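Local coordinates for protein BPH (Thiobacillus denitrificans, PDB 5OVS) that forms a tetradecameric double-ring complex homologous to the proteasome and probably hydrolyses peptide bonds inside its inner cavity, at residues Q70-S73 with V74-F78; S156-A159 with E160-A163. All coordinates share one frame; numbering follows the deposited sequence.

Contact 1 (Q70-S73 with V74-F78); sequences QLDS and VARIF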
loop_
_atom_site.group_PDB
_atom_site.type_symbol
_atom_site.label_atom_id
_atom_site.label_comp_id
_atom_site.label_asym_id
_atom_site.label_seq_id
_atom_site.Cartn_x
_atom_site.Cartn_y
_atom_site.Cartn_z
ATOM N N GLN K 70 26.621 -7.772 39.484
ATOM C CA GLN K 70 27.975 -7.296 39.282
ATOM C C GLN K 70 28.034 -6.869 37.836
ATOM O O GLN K 70 27.806 -7.682 36.943
ATOM C CB GLN K 70 28.985 -8.401 39.543
ATOM C CG GLN K 70 29.078 -8.786 41.006
ATOM C CD GLN K 70 30.117 -9.867 41.277
ATOM O OE1 GLN K 70 30.327 -10.270 42.423
ATOM N NE2 GLN K 70 30.775 -10.334 40.225
ATOM N N LEU K 71 28.311 -5.587 37.617
ATOM C CA LEU K 71 28.287 -4.980 36.276
ATOM C C LEU K 71 29.683 -4.452 35.962
ATOM O O LEU K 71 29.840 -3.288 35.629
ATOM C CB LEU K 71 27.273 -3.827 36.243
ATOM C CG LEU K 71 25.818 -4.158 36.569
ATOM C CD1 LEU K 71 24.983 -2.904 36.789
ATOM C CD2 LEU K 71 25.211 -5.026 35.484
ATOM N N ASP K 72 30.699 -5.304 36.103
ATOM C CA ASP K 72 32.094 -4.866 35.990
ATOM C C ASP K 72 32.923 -5.653 34.984
ATOM O O ASP K 72 34.151 -5.573 34.990
ATOM C CB ASP K 72 32.769 -4.873 37.364
ATOM C CG ASP K 72 32.646 -6.211 38.098
ATOM O OD1 ASP K 72 32.302 -7.257 37.507
ATOM O OD2 ASP K 72 32.907 -6.196 39.309
ATOM N N SER K 73 32.255 -6.403 34.114
ATOM C CA SER K 73 32.888 -6.917 32.898
ATOM C C SER K 73 31.869 -6.978 31.761
ATOM O O SER K 73 30.659 -6.993 32.003
ATOM C CB SER K 73 33.439 -8.306 33.143
ATOM O OG SER K 73 32.404 -9.260 33.008
ATOM N N VAL K 74 32.364 -7.026 30.527
ATOM C CA VAL K 74 31.519 -7.132 29.338
ATOM C C VAL K 74 30.623 -8.383 29.398
ATOM O O VAL K 74 29.403 -8.291 29.205
ATOM C CB VAL K 74 32.385 -7.128 28.052
ATOM C CG1 VAL K 74 31.603 -7.594 26.833
ATOM C CG2 VAL K 74 32.945 -5.739 27.801
ATOM N N ALA K 75 31.217 -9.537 29.700
ATOM C CA ALA K 75 30.471 -10.803 29.798
ATOM C C ALA K 75 29.414 -10.805 30.908
ATOM O O ALA K 75 28.351 -11.426 30.765
ATOM C CB ALA K 75 31.420 -11.974 29.992
ATOM N N ARG K 76 29.699 -10.119 32.008
ATOM C CA ARG K 76 28.739 -10.038 33.114
ATOM C C ARG K 76 27.598 -9.093 32.796
ATOM O O ARG K 76 26.459 -9.347 33.162
ATOM C CB ARG K 76 29.420 -9.598 34.407
ATOM C CG ARG K 76 30.242 -10.694 35.049
ATOM C CD ARG K 76 31.044 -10.166 36.232
ATOM N NE ARG K 76 31.984 -11.157 36.748
ATOM C CZ ARG K 76 32.885 -10.922 37.701
ATOM N NH1 ARG K 76 32.993 -9.713 38.253
ATOM N NH2 ARG K 76 33.696 -11.898 38.097
ATOM N N ILE K 77 27.910 -7.997 32.128
ATOM C CA ILE K 77 26.889 -7.032 31.749
ATOM C C ILE K 77 25.988 -7.638 30.684
ATOM O O ILE K 77 24.771 -7.487 30.734
ATOM C CB ILE K 77 27.502 -5.701 31.248
ATOM C CG1 ILE K 77 28.247 -5.003 32.395
ATOM C CG2 ILE K 77 26.419 -4.777 30.679
ATOM C CD1 ILE K 77 29.238 -3.956 31.934
ATOM N N PHE K 78 26.570 -8.339 29.725
ATOM C CA PHE K 78 25.750 -8.950 28.690
ATOM C C PHE K 78 24.728 -9.928 29.274
ATOM O O PHE K 78 23.564 -9.946 28.892
ATOM C CB PHE K 78 26.589 -9.693 27.662
ATOM C CG PHE K 78 25.755 -10.503 26.741
ATOM C CD1 PHE K 78 24.942 -9.869 25.813
ATOM C CD2 PHE K 78 25.692 -11.874 26.867
ATOM C CE1 PHE K 78 24.115 -10.597 24.983
ATOM C CE2 PHE K 78 24.869 -12.612 26.044
ATOM C CZ PHE K 78 24.077 -11.973 25.099
#
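The loop bends at L71 and D72, and S73 is extended just before helix 74-91, whose first backbone bond across the junction joins I77 N to S73 O at 2.9 Å. S73 caps that helix start: its OG accepts from R76 N at 3.0 Å, and R76 CB and CG pack against the same hydroxyl. Chi1 of S73, at 82°, turns OG in over the first helical turn. The R76 chain, extended from CG to NE, runs past S73 OG toward the loop, where NH1 gives a salt bridge of 2.7 Å to D72 OD1, met on the syn side with the carboxylate and guanidinium planes 43° apart. Q70 NE2 lies over one guanidinium face, offset toward the rim, 3.0 Å from R76 NH1; both are donors, not hydrogen-bonded. D72 OD2 pairs with R117, so an alanine here would probably leave R76 and R117 without their shared carboxylate and the R76 guanidinium freer to swing. On the buried side, L71 CB meets I77 CG1 at 4.1 Å, and both residues pack on I113 of strand 111-115. The arrangement is a serine N-cap, opening a helix that covers a β-sheet as in the αββα sandwich of proteasome-like hydrolases.

Contact 2 (S156-A159 with E160-A163); sequences SLDA and EAVA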
loop_
_atom_site.group_PDB
_atom_site.type_symbol
_atom_site.label_atom_id
_atom_site.label_comp_id
_atom_site.label_asym_id
_atom_site.label_seq_id
_atom_site.Cartn_x
_atom_site.Cartn_y
_atom_site.Cartn_z
ATOM N N SER K 156 43.425 21.200 31.980
ATOM C CA SER K 156 42.661 21.773 33.083
ATOM C C SER K 156 41.350 21.019 33.426
ATOM O O SER K 156 40.717 21.323 34.435
ATOM C CB SER K 156 42.335 23.221 32.750
ATOM O OG SER K 156 41.600 23.277 31.547
ATOM N N LEU K 157 40.942 20.051 32.605
ATOM C CA LEU K 157 39.634 19.390 32.783
ATOM C C LEU K 157 39.780 17.948 33.248
ATOM O O LEU K 157 40.435 17.152 32.589
ATOM C CB LEU K 157 38.835 19.428 31.473
ATOM C CG LEU K 157 38.548 20.829 30.910
ATOM C CD1 LEU K 157 37.942 20.772 29.511
ATOM C CD2 LEU K 157 37.645 21.619 31.844
ATOM N N ASP K 158 39.164 17.608 34.373
ATOM C CA ASP K 158 39.162 16.224 34.831
ATOM C C ASP K 158 38.056 15.444 34.099
ATOM O O ASP K 158 37.372 15.994 33.232
ATOM C CB ASP K 158 39.037 16.145 36.369
ATOM C CG ASP K 158 37.667 16.569 36.892
ATOM O OD1 ASP K 158 36.996 17.396 36.237
ATOM O OD2 ASP K 158 37.273 16.072 37.978
ATOM N N ALA K 159 37.889 14.164 34.421
ATOM C CA ALA K 159 36.872 13.338 33.751
ATOM C C ALA K 159 35.463 13.901 33.924
ATOM O O ALA K 159 34.671 13.880 32.989
ATOM C CB ALA K 159 36.920 11.906 34.258
ATOM N N GLU K 160 35.150 14.402 35.114
ATOM C CA GLU K 160 33.819 14.946 35.360
ATOM C C GLU K 160 33.535 16.191 34.509
ATOM O O GLU K 160 32.471 16.327 33.931
ATOM C CB GLU K 160 33.628 15.245 36.837
ATOM C CG GLU K 160 32.227 15.719 37.173
ATOM C CD GLU K 160 31.925 15.678 38.655
ATOM O OE1 GLU K 160 32.859 15.821 39.470
ATOM O OE2 GLU K 160 30.745 15.506 39.001
ATOM N N ALA K 161 34.498 17.090 34.423
ATOM C CA ALA K 161 34.335 18.300 33.629
ATOM C C ALA K 161 34.161 17.972 32.159
ATOM O O ALA K 161 33.418 18.645 31.450
ATOM C CB ALA K 161 35.532 19.221 33.830
ATOM N N VAL K 162 34.844 16.931 31.699
ATOM C CA VAL K 162 34.713 16.506 30.308
ATOM C C VAL K 162 33.353 15.844 30.047
ATOM O O VAL K 162 32.711 16.108 29.008
ATOM C CB VAL K 162 35.864 15.582 29.886
ATOM C CG1 VAL K 162 35.649 15.079 28.470
ATOM C CG2 VAL K 162 37.188 16.331 29.992
ATOM N N ALA K 163 32.921 14.998 30.981
ATOM C CA ALA K 163 31.619 14.327 30.888
ATOM C C ALA K 163 30.497 15.344 30.889
ATOM O O ALA K 163 29.583 15.262 30.082
ATOM C CB ALA K 163 31.436 13.359 32.042
HETATM O O HOH W 1 35.367 16.109 39.508
#
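Two carboxylates, D158 and E160, stand side by side and point the same way, their planes 47° apart. A161 N approaches D158 OD1 from above the carboxylate plane, 46° out of it, while a single water joins the other oxygen, D158 OD2, to E160 OE1. It is modelled as donor to both, 2.4 Å from D158 OD2 and 2.5 Å from E160 OE1, unusually short distances that leave its position or identity doubtful. Such a bridge would probably ease the repulsion between the two carboxylates, D158 OD2 and E160 OE1 being 4.7 Å apart. E160 reaches this position with CG anti to the backbone N, chi1 -176°, and an extended chain beyond; its other oxygen, OE2, is hydrogen-bonded to S183 on strand 182-187. D158 OD2 also has a long, weak ion pair with R11.

The hydrogen bond from A161 N to D158 OD1 is 3.1 Å long and fairly straight, and it occupies an amide that has no preceding turn to serve it. The negative carboxylate also sits where the helix dipole would probably favour it. Backbone bonds follow at once, V162 N to D158 O and A163 N to A159 O. On the apolar side L157, just before the cap, lies against the first turn: its CD2 meets the A161 methyl at 3.8 Å and its CB meets V162 CG2 at 3.8 Å. A151 and M148 of helix 141-151 continue this patch, touching L157 and V162 respectively. A159 and A163, one turn apart, face strands 3-8 and 11-16, where their small methyls are consistent with a close approach of helix to sheet. This is an aspartate N-cap with a hydrophobic staple, L157 to V162, beginning helix 159-173 on one sheet of the proteasome-like sandwich.

How the contacts relate
Contacts 1 and 2 are separate helix starts, in series along the chain, with centres 25 Å apart and nearest atoms about 17 Å apart. Each uses a short polar side chain as N-cap, serine in 70-78 and aspartate in 156-163, but they serve different layers of the fold: helix 74-91 packs on the sheet containing strands 111-115 and 118-122, helix 159-173 on the sheet containing strands 3-8 and 11-16. They also differ toward the assembly. V74 and F78 of contact 1 touch L56 and I57 of a second subunit, whereas no other protein chain touches contact 2. Strand 3-8 follows the N-terminal threonine, probably the nucleophile as in proteasomes; neither contact is known to line that site.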